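Local coordinates for protein tyrosine aminotransferase (Leishmania infantum, PDB 4IX8) that probably transfers the amino group of L-tyrosine to 2-oxoglutarate with the help of pyridoxal 5'-phosphate, as other family members do, at residues Arg71-Asn82 / Arg418-Leu428; Tyr252-Gly260 / Thr340-Glu348. All coordinates share one frame; numbering follows the deposited sequence.

Contact 1: residues Arg71-Asn82 / Arg418-Leu428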
loop_
_atom_site.group_PDB
_atom_site.type_symbol
_atom_site.label_atom_id
_atom_site.label_comp_id
_atom_site.label_asym_id
_atom_site.label_seq_id
_atom_site.Cartn_x
_atom_site.Cartn_y
_atom_site.Cartn_z
ATOM N N ARG A 71 12.508 24.747 -3.319
ATOM C CA ARG A 71 11.429 24.053 -2.647
ATOM C C ARG A 71 11.842 23.608 -1.257
ATOM O O ARG A 71 12.742 22.782 -1.112
ATOM C CB ARG A 71 10.981 22.866 -3.472
ATOM C CG ARG A 71 10.143 23.267 -4.657
ATOM C CD ARG A 71 9.959 22.103 -5.596
ATOM N NE ARG A 71 8.781 21.317 -5.247
ATOM C CZ ARG A 71 7.583 21.466 -5.813
ATOM N NH1 ARG A 71 7.406 22.389 -6.761
ATOM N NH2 ARG A 71 6.562 20.711 -5.434
ATOM N N LEU A 72 11.199 24.202 -0.246
ATOM C CA LEU A 72 11.389 23.838 1.170
ATOM C C LEU A 72 10.247 23.024 1.728
ATOM O O LEU A 72 10.198 22.773 2.927
ATOM C CB LEU A 72 11.538 25.091 2.030
ATOM C CG LEU A 72 12.574 26.080 1.557
ATOM C CD1 LEU A 72 12.783 27.077 2.678
ATOM C CD2 LEU A 72 13.887 25.375 1.150
ATOM N N SER A 73 9.378 22.566 0.831
ATOM C CA SER A 73 8.115 21.896 1.153
ATOM C C SER A 73 8.173 20.384 1.111
ATOM O O SER A 73 7.242 19.691 1.540
ATOM C CB SER A 73 7.069 22.346 0.151
ATOM O OG SER A 73 7.664 22.399 -1.144
ATOM N N ILE A 74 9.246 19.854 0.555
ATOM C CA ILE A 74 9.287 18.425 0.216
ATOM C C ILE A 74 9.696 17.537 1.396
ATOM O O ILE A 74 10.682 17.798 2.060
ATOM C CB ILE A 74 10.230 18.195 -0.964
ATOM C CG1 ILE A 74 11.612 18.885 -0.737
ATOM C CG2 ILE A 74 9.516 18.674 -2.249
ATOM C CD1 ILE A 74 12.400 19.167 -2.051
ATOM N N GLY A 75 8.925 16.485 1.664
ATOM C CA GLY A 75 9.155 15.647 2.837
ATOM C C GLY A 75 9.854 14.343 2.499
ATOM O O GLY A 75 9.649 13.333 3.169
ATOM N N ASP A 76 10.625 14.363 1.424
ATOM C CA ASP A 76 11.308 13.179 0.913
ATOM C C ASP A 76 12.851 13.348 1.047
ATOM O O ASP A 76 13.432 14.204 0.449
ATOM C CB ASP A 76 10.877 12.944 -0.539
ATOM C CG ASP A 76 11.476 11.696 -1.148
ATOM O OD1 ASP A 76 12.479 11.172 -0.614
ATOM O OD2 ASP A 76 10.950 11.252 -2.189
ATOM N N PRO A 77 13.494 12.487 1.842
ATOM C CA PRO A 77 14.919 12.697 2.080
ATOM C C PRO A 77 15.797 12.361 0.884
ATOM O O PRO A 77 16.975 12.665 0.924
ATOM C CB PRO A 77 15.219 11.758 3.256
ATOM C CG PRO A 77 14.137 10.661 3.167
ATOM C CD PRO A 77 12.924 11.368 2.638
ATOM N N THR A 78 15.226 11.836 -0.189
ATOM C CA THR A 78 16.031 11.406 -1.318
ATOM C C THR A 78 16.226 12.530 -2.325
ATOM O O THR A 78 16.950 12.344 -3.273
ATOM C CB THR A 78 15.414 10.213 -2.084
ATOM O OG1 THR A 78 14.175 10.620 -2.666
ATOM C CG2 THR A 78 15.177 9.034 -1.167
ATOM N N VAL A 79 15.618 13.698 -2.119
ATOM C CA VAL A 79 15.533 14.697 -3.197
ATOM C C VAL A 79 16.865 15.144 -3.835
ATOM O O VAL A 79 16.948 15.254 -5.054
ATOM C CB VAL A 79 14.816 15.940 -2.702
ATOM C CG1 VAL A 79 14.868 17.054 -3.732
ATOM C CG2 VAL A 79 13.379 15.563 -2.429
ATOM N N ASP A 80 17.895 15.404 -3.034
ATOM C CA ASP A 80 19.127 16.006 -3.548
ATOM C C ASP A 80 20.285 15.041 -3.767
ATOM O O ASP A 80 21.193 15.349 -4.524
ATOM C CB ASP A 80 19.565 17.115 -2.603
ATOM C CG ASP A 80 18.615 18.271 -2.632
ATOM O OD1 ASP A 80 18.592 18.935 -3.681
ATOM O OD2 ASP A 80 17.839 18.466 -1.671
ATOM N N GLY A 81 20.277 13.907 -3.073
ATOM C CA GLY A 81 21.347 12.924 -3.189
ATOM C C GLY A 81 22.381 13.145 -2.081
ATOM O O GLY A 81 23.350 12.382 -1.964
ATOM N N ASN A 82 22.200 14.216 -1.297
ATOM C CA ASN A 82 23.099 14.512 -0.193
ATOM C C ASN A 82 22.973 13.448 0.911
ATOM O O ASN A 82 23.942 13.144 1.595
ATOM C CB ASN A 82 22.826 15.937 0.358
ATOM C CG ASN A 82 21.373 16.119 0.867
ATOM O OD1 ASN A 82 20.422 15.625 0.263
ATOM N ND2 ASN A 82 21.207 16.849 1.976
ATOM N N ARG A 418 5.754 25.077 7.572
ATOM C CA ARG A 418 6.664 23.956 7.641
ATOM C C ARG A 418 7.747 24.144 6.608
ATOM O O ARG A 418 7.452 24.365 5.449
ATOM C CB ARG A 418 5.973 22.586 7.395
ATOM C CG ARG A 418 6.842 21.452 7.931
ATOM C CD ARG A 418 6.428 20.093 7.500
ATOM N NE ARG A 418 6.644 19.869 6.077
ATOM C CZ ARG A 418 6.459 18.689 5.488
ATOM N NH1 ARG A 418 6.045 17.629 6.188
ATOM N NH2 ARG A 418 6.697 18.565 4.204
ATOM N N ALA A 419 8.995 24.029 7.045
ATOM C CA ALA A 419 10.143 24.116 6.167
ATOM C C ALA A 419 11.023 22.920 6.435
ATOM O O ALA A 419 11.110 22.407 7.565
ATOM C CB ALA A 419 10.901 25.395 6.388
ATOM N N THR A 420 11.658 22.469 5.373
ATOM C CA THR A 420 12.477 21.283 5.397
ATOM C C THR A 420 13.917 21.606 5.726
ATOM O O THR A 420 14.474 22.565 5.222
ATOM C CB THR A 420 12.377 20.582 4.040
ATOM O OG1 THR A 420 11.114 19.875 3.998
ATOM C CG2 THR A 420 13.493 19.614 3.834
ATOM N N VAL A 421 14.523 20.764 6.552
ATOM C CA VAL A 421 15.914 20.952 7.014
ATOM C C VAL A 421 16.958 20.062 6.261
ATOM O O VAL A 421 18.166 20.159 6.481
ATOM C CB VAL A 421 15.941 20.733 8.553
ATOM C CG1 VAL A 421 17.307 20.590 9.108
ATOM C CG2 VAL A 421 15.238 21.910 9.234
ATOM N N SER A 422 16.460 19.156 5.430
ATOM C CA SER A 422 17.231 18.060 4.863
ATOM C C SER A 422 17.872 18.447 3.552
ATOM O O SER A 422 18.539 17.632 2.931
ATOM C CB SER A 422 16.351 16.852 4.644
ATOM O OG SER A 422 15.467 17.118 3.583
ATOM N N ARG A 423 17.598 19.648 3.065
ATOM C CA ARG A 423 18.260 20.078 1.850
ATOM C C ARG A 423 19.691 20.609 2.088
ATOM O O ARG A 423 20.096 20.870 3.231
ATOM C CB ARG A 423 17.364 21.090 1.142
ATOM C CG ARG A 423 15.971 20.445 0.855
ATOM C CD ARG A 423 15.333 21.037 -0.379
ATOM N NE ARG A 423 16.123 20.734 -1.573
ATOM C CZ ARG A 423 15.907 21.262 -2.773
ATOM N NH1 ARG A 423 16.692 20.943 -3.787
ATOM N NH2 ARG A 423 14.928 22.138 -2.958
ATOM N N PRO A 424 20.472 20.757 0.999
ATOM C CA PRO A 424 21.841 21.277 1.146
ATOM C C PRO A 424 21.860 22.734 1.587
ATOM O O PRO A 424 20.977 23.503 1.205
ATOM C CB PRO A 424 22.449 21.100 -0.267
ATOM C CG PRO A 424 21.622 20.050 -0.926
ATOM C CD PRO A 424 20.217 20.263 -0.367
ATOM N N SER A 425 22.857 23.090 2.394
ATOM C CA SER A 425 22.964 24.435 2.960
ATOM C C SER A 425 22.868 25.549 1.938
ATOM O O SER A 425 22.276 26.598 2.193
ATOM C CB SER A 425 24.281 24.562 3.714
ATOM O OG SER A 425 24.218 23.728 4.851
ATOM N N ALA A 426 23.436 25.310 0.768
ATOM C CA ALA A 426 23.438 26.325 -0.263
ATOM C C ALA A 426 22.001 26.629 -0.666
ATOM O O ALA A 426 21.642 27.775 -0.862
ATOM C CB ALA A 426 24.270 25.865 -1.452
ATOM N N VAL A 427 21.150 25.611 -0.695
ATOM C CA VAL A 427 19.747 25.840 -1.040
ATOM C C VAL A 427 19.051 26.603 0.105
ATOM O O VAL A 427 18.364 27.611 -0.114
ATOM C CB VAL A 427 19.029 24.499 -1.310
ATOM C CG1 VAL A 427 17.521 24.680 -1.469
ATOM C CG2 VAL A 427 19.621 23.839 -2.551
ATOM N N LEU A 428 19.260 26.144 1.331
ATOM C CA LEU A 428 18.592 26.754 2.477
ATOM C C LEU A 428 19.034 28.208 2.638
ATOM O O LEU A 428 18.200 29.099 2.746
ATOM C CB LEU A 428 18.887 25.955 3.738
ATOM C CG LEU A 428 18.454 24.501 3.646
ATOM C CD1 LEU A 428 18.674 23.817 4.985
ATOM C CD2 LEU A 428 16.969 24.345 3.213
HETATM O O HOH W 1 13.865 23.340 -5.329
HETATM O O HOH W 2 8.177 21.791 4.281
#

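Contact 2: residues Tyr252-Gly260 / Thr340-Glu348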
loop_
_atom_site.group_PDB
_atom_site.type_symbol
_atom_site.label_atom_id
_atom_site.label_comp_id
_atom_site.label_asym_id
_atom_site.label_seq_id
_atom_site.Cartn_x
_atom_site.Cartn_y
_atom_site.Cartn_z
ATOM N N TYR A 252 10.909 8.453 13.176
ATOM C CA TYR A 252 12.135 9.271 13.222
ATOM C C TYR A 252 13.024 8.905 14.412
ATOM O O TYR A 252 13.876 9.703 14.824
ATOM C CB TYR A 252 11.795 10.771 13.280
ATOM C CG TYR A 252 11.151 11.232 11.999
ATOM C CD1 TYR A 252 11.892 11.338 10.838
ATOM C CD2 TYR A 252 9.806 11.541 11.949
ATOM C CE1 TYR A 252 11.302 11.726 9.658
ATOM C CE2 TYR A 252 9.215 11.924 10.783
ATOM C CZ TYR A 252 9.974 12.031 9.638
ATOM O OH TYR A 252 9.399 12.420 8.455
ATOM N N ALA A 253 12.842 7.694 14.945
ATOM C CA ALA A 253 13.573 7.225 16.128
ATOM C C ALA A 253 15.104 7.377 16.048
ATOM O O ALA A 253 15.723 7.671 17.057
ATOM C CB ALA A 253 13.249 5.742 16.391
ATOM N N GLU A 254 15.693 7.185 14.867
ATOM C CA GLU A 254 17.156 7.199 14.664
ATOM C C GLU A 254 17.666 8.588 14.327
ATOM O O GLU A 254 18.878 8.781 14.125
ATOM C CB GLU A 254 17.545 6.275 13.513
ATOM C CG GLU A 254 17.298 4.778 13.752
ATOM C CD GLU A 254 18.515 4.063 14.283
ATOM O OE1 GLU A 254 19.602 4.668 14.331
ATOM O OE2 GLU A 254 18.398 2.869 14.592
ATOM N N MET A 255 16.734 9.531 14.185
ATOM C CA MET A 255 17.056 10.862 13.666
ATOM C C MET A 255 16.874 11.968 14.704
ATOM O O MET A 255 16.251 12.995 14.428
ATOM C CB MET A 255 16.227 11.125 12.439
ATOM C CG MET A 255 16.851 10.433 11.258
ATOM S SD MET A 255 15.599 10.099 10.009
ATOM C CE MET A 255 15.725 11.641 9.098
ATOM N N VAL A 256 17.340 11.695 15.922
ATOM C CA VAL A 256 17.473 12.715 16.953
ATOM C C VAL A 256 18.787 13.454 16.778
ATOM O O VAL A 256 19.821 12.823 16.530
ATOM C CB VAL A 256 17.426 12.105 18.351
ATOM C CG1 VAL A 256 17.530 13.211 19.440
ATOM C CG2 VAL A 256 16.159 11.299 18.520
ATOM N N LEU A 257 18.762 14.769 16.995
ATOM C CA LEU A 257 19.937 15.651 16.829
ATOM C C LEU A 257 20.622 16.000 18.158
ATOM O O LEU A 257 20.103 15.725 19.230
ATOM C CB LEU A 257 19.529 16.960 16.159
ATOM C CG LEU A 257 18.548 16.880 14.989
ATOM C CD1 LEU A 257 18.351 18.251 14.377
ATOM C CD2 LEU A 257 19.061 15.906 13.959
ATOM N N ASN A 258 21.797 16.600 18.073
ATOM C CA ASN A 258 22.429 17.208 19.241
ATOM C C ASN A 258 22.623 16.241 20.423
ATOM O O ASN A 258 22.519 16.658 21.566
ATOM C CB ASN A 258 21.583 18.423 19.694
ATOM C CG ASN A 258 21.350 19.440 18.568
ATOM O OD1 ASN A 258 22.234 19.660 17.736
ATOM N ND2 ASN A 258 20.136 20.031 18.515
ATOM N N ASN A 259 22.976 14.979 20.150
ATOM C CA ASN A 259 23.229 13.991 21.216
ATOM C C ASN A 259 21.989 13.766 22.108
ATOM O O ASN A 259 22.097 13.349 23.265
ATOM C CB ASN A 259 24.423 14.412 22.072
ATOM N N GLY A 260 20.817 14.081 21.565
ATOM C CA GLY A 260 19.549 13.899 22.266
ATOM C C GLY A 260 19.241 12.438 22.562
ATOM O O GLY A 260 19.828 11.540 21.966
ATOM N N THR A 340 24.134 6.863 9.939
ATOM C CA THR A 340 23.150 7.771 10.489
ATOM C C THR A 340 23.726 9.107 10.955
ATOM O O THR A 340 23.076 10.138 10.819
ATOM C CB THR A 340 22.422 7.105 11.684
ATOM O OG1 THR A 340 21.663 5.998 11.199
ATOM C CG2 THR A 340 21.468 8.058 12.358
ATOM N N GLU A 341 24.915 9.093 11.547
ATOM C CA GLU A 341 25.441 10.316 12.138
ATOM C C GLU A 341 25.772 11.286 11.016
ATOM O O GLU A 341 25.790 12.504 11.205
ATOM C CB GLU A 341 26.631 10.032 13.058
ATOM C CG GLU A 341 27.816 9.400 12.397
ATOM C CD GLU A 341 28.768 8.714 13.384
ATOM O OE1 GLU A 341 28.301 8.231 14.456
ATOM O OE2 GLU A 341 29.981 8.650 13.060
ATOM N N HIS A 342 26.005 10.742 9.836
ATOM C CA HIS A 342 26.157 11.579 8.666
ATOM C C HIS A 342 24.892 12.330 8.326
ATOM O O HIS A 342 24.935 13.503 8.001
ATOM C CB HIS A 342 26.550 10.763 7.462
ATOM C CG HIS A 342 26.515 11.553 6.189
ATOM N ND1 HIS A 342 25.530 11.389 5.238
ATOM C CD2 HIS A 342 27.338 12.535 5.736
ATOM C CE1 HIS A 342 25.760 12.228 4.233
ATOM N NE2 HIS A 342 26.845 12.929 4.512
ATOM N N ILE A 343 23.755 11.656 8.414
ATOM C CA ILE A 343 22.502 12.298 8.082
ATOM C C ILE A 343 22.195 13.395 9.126
ATOM O O ILE A 343 21.754 14.500 8.794
ATOM C CB ILE A 343 21.382 11.254 8.024
ATOM C CG1 ILE A 343 21.654 10.263 6.871
ATOM C CG2 ILE A 343 20.032 11.925 7.849
ATOM C CD1 ILE A 343 20.795 8.974 6.947
ATOM N N VAL A 344 22.441 13.067 10.390
ATOM C CA VAL A 344 22.222 13.971 11.518
ATOM C C VAL A 344 23.037 15.246 11.374
ATOM O O VAL A 344 22.550 16.333 11.633
ATOM C CB VAL A 344 22.588 13.288 12.843
ATOM C CG1 VAL A 344 22.714 14.311 14.005
ATOM C CG2 VAL A 344 21.553 12.234 13.159
ATOM N N THR A 345 24.288 15.089 10.981
ATOM C CA THR A 345 25.186 16.217 10.795
ATOM C C THR A 345 24.605 17.167 9.753
ATOM O O THR A 345 24.619 18.376 9.931
ATOM C CB THR A 345 26.585 15.716 10.346
ATOM O OG1 THR A 345 27.192 15.002 11.428
ATOM C CG2 THR A 345 27.499 16.862 9.888
ATOM N N GLN A 346 24.062 16.602 8.680
ATOM C CA GLN A 346 23.466 17.388 7.605
ATOM C C GLN A 346 22.249 18.160 8.074
ATOM O O GLN A 346 22.064 19.331 7.708
ATOM C CB GLN A 346 23.035 16.472 6.471
ATOM C CG GLN A 346 24.134 15.754 5.806
ATOM C CD GLN A 346 24.716 16.609 4.754
ATOM O OE1 GLN A 346 24.076 16.887 3.723
ATOM N NE2 GLN A 346 25.922 17.083 5.007
ATOM N N LEU A 347 21.462 17.510 8.935
ATOM C CA LEU A 347 20.244 18.119 9.471
ATOM C C LEU A 347 20.578 19.219 10.485
ATOM O O LEU A 347 19.897 20.246 10.519
ATOM C CB LEU A 347 19.365 17.069 10.140
ATOM C CG LEU A 347 18.842 15.943 9.223
ATOM C CD1 LEU A 347 18.213 14.834 10.064
ATOM C CD2 LEU A 347 17.849 16.435 8.174
ATOM N N GLU A 348 21.606 19.021 11.314
ATOM C CA GLU A 348 21.995 20.055 12.269
ATOM C C GLU A 348 22.423 21.321 11.498
ATOM O O GLU A 348 22.048 22.421 11.839
ATOM C CB GLU A 348 23.129 19.536 13.157
ATOM C CG GLU A 348 22.653 18.555 14.211
ATOM C CD GLU A 348 23.763 17.745 14.880
ATOM O OE1 GLU A 348 24.946 17.871 14.503
ATOM O OE2 GLU A 348 23.444 16.954 15.791
#

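Contact 1: residues Arg71-Asn82 / Arg418-Leu428
Leu72 and Thr420 bring their CA atoms to 5.1 Å, where Thr420 N, at the end of strand 416-420, donates to Leu72 O. Ala419 CA adds a CH...O contact to the same oxygen. The hydroxyl of the same Thr420 donates to Ile74 O, two residues beyond Leu72; OG1 lies beside its own backbone N (chi1 -78°), from where it meets that carbonyl from above its plane. Arg418 NH2 similarly reaches Ser73 O from above the carbonyl plane, and a water links Arg418 NE with Leu72 O.

Arg423 carries the other half. Arg423 forms a side-on salt bridge with Asp80, Arg423 NE to Asp80 OD2 and Arg423 NH1 to Asp80 OD1, both 2.8 Å, each oxygen using its syn lone pair, with carboxylate and guanidinium planes only 14° apart. Arg423 NH2 donates to Arg71 O at 2.9 Å, while Ile74 CD1 and Val79 CG1 lie over one face of the guanidinium. The same Asp80 OD2 also lies 3.3 Å from Pro424 CD, and Asn82 ND2 donates to Ser422 O in a nearly straight bond (170°). Leu72 CD2 meets Leu428 CD2 at 3.8 Å.

Three in-plane bonds thus fix the rotation of the Arg423 guanidinium, and the paired carboxylate probably stabilises its positive charge while holding the irregular loop against the start of helix 425-442.

Contact 2: residues Tyr252-Gly260 / Thr340-Glu348
Leu257 CG stands beside its backbone N (chi1 -42°), which directs CD2 into the angle between Val344 and Leu347 of the helix: Leu257 CD2 lies 4.0 Å from Val344 CG1 and 4.0 Å from Leu347 CB. The leucine passes Val344 in the opposite direction and crosses Leu347 at about a right angle. Glu348, extended beyond CG, reaches across to the loop, and Glu348 OE2 accepts from Asn258 N at 2.8 Å with an N-H...O angle of 166°; the donor comes on the anti side, 22° out of the carboxylate plane. The Asn258 amide slides past this carboxylate with the planes nearly parallel, and its ND2 is held by Gln370.

Met255 CE packs 4.2 Å from Leu347 CD1; nearer the N-terminal end of the helix segment, Thr340 CG2 sits 3.2 Å from Glu254 O, while Glu254 OE2 hydrogen-bonds to the hydroxyl of Tyr121.

The loop therefore lies against one side of the helix through apolar contacts, with a single hydrogen bond at Asn258, the second residue of a type I' turn. The same loop, at its first residue, reaches the cofactor site of this aminotransferase fold, where Tyr252 OH hydrogen-bonds to O3 of the pyridoxal-phosphate lysine at position 282.

In the fold
From the N terminus, the chain leaves strand 70-71 through the loop 71-82, and contact 1 closes a long circuit when strand 416-420 and the start of helix 425-442 return to it, 336 residues later. Contact 2 is nested inside that circuit: the loop 252-260, which follows strand 246-249 of the eight-stranded sheet, meets helix 337-355 after an 80-residue separation. The centres lie 15 Å apart, and the two contacts touch: Val421 and Ser422 pack on Leu347, and Asn82 meets His342 and Gln346. Helix 337-355 thus connects them, its Tyr354 also receiving Leu72 and Leu428, and so ties the five-stranded sheet to the cofactor-side loop.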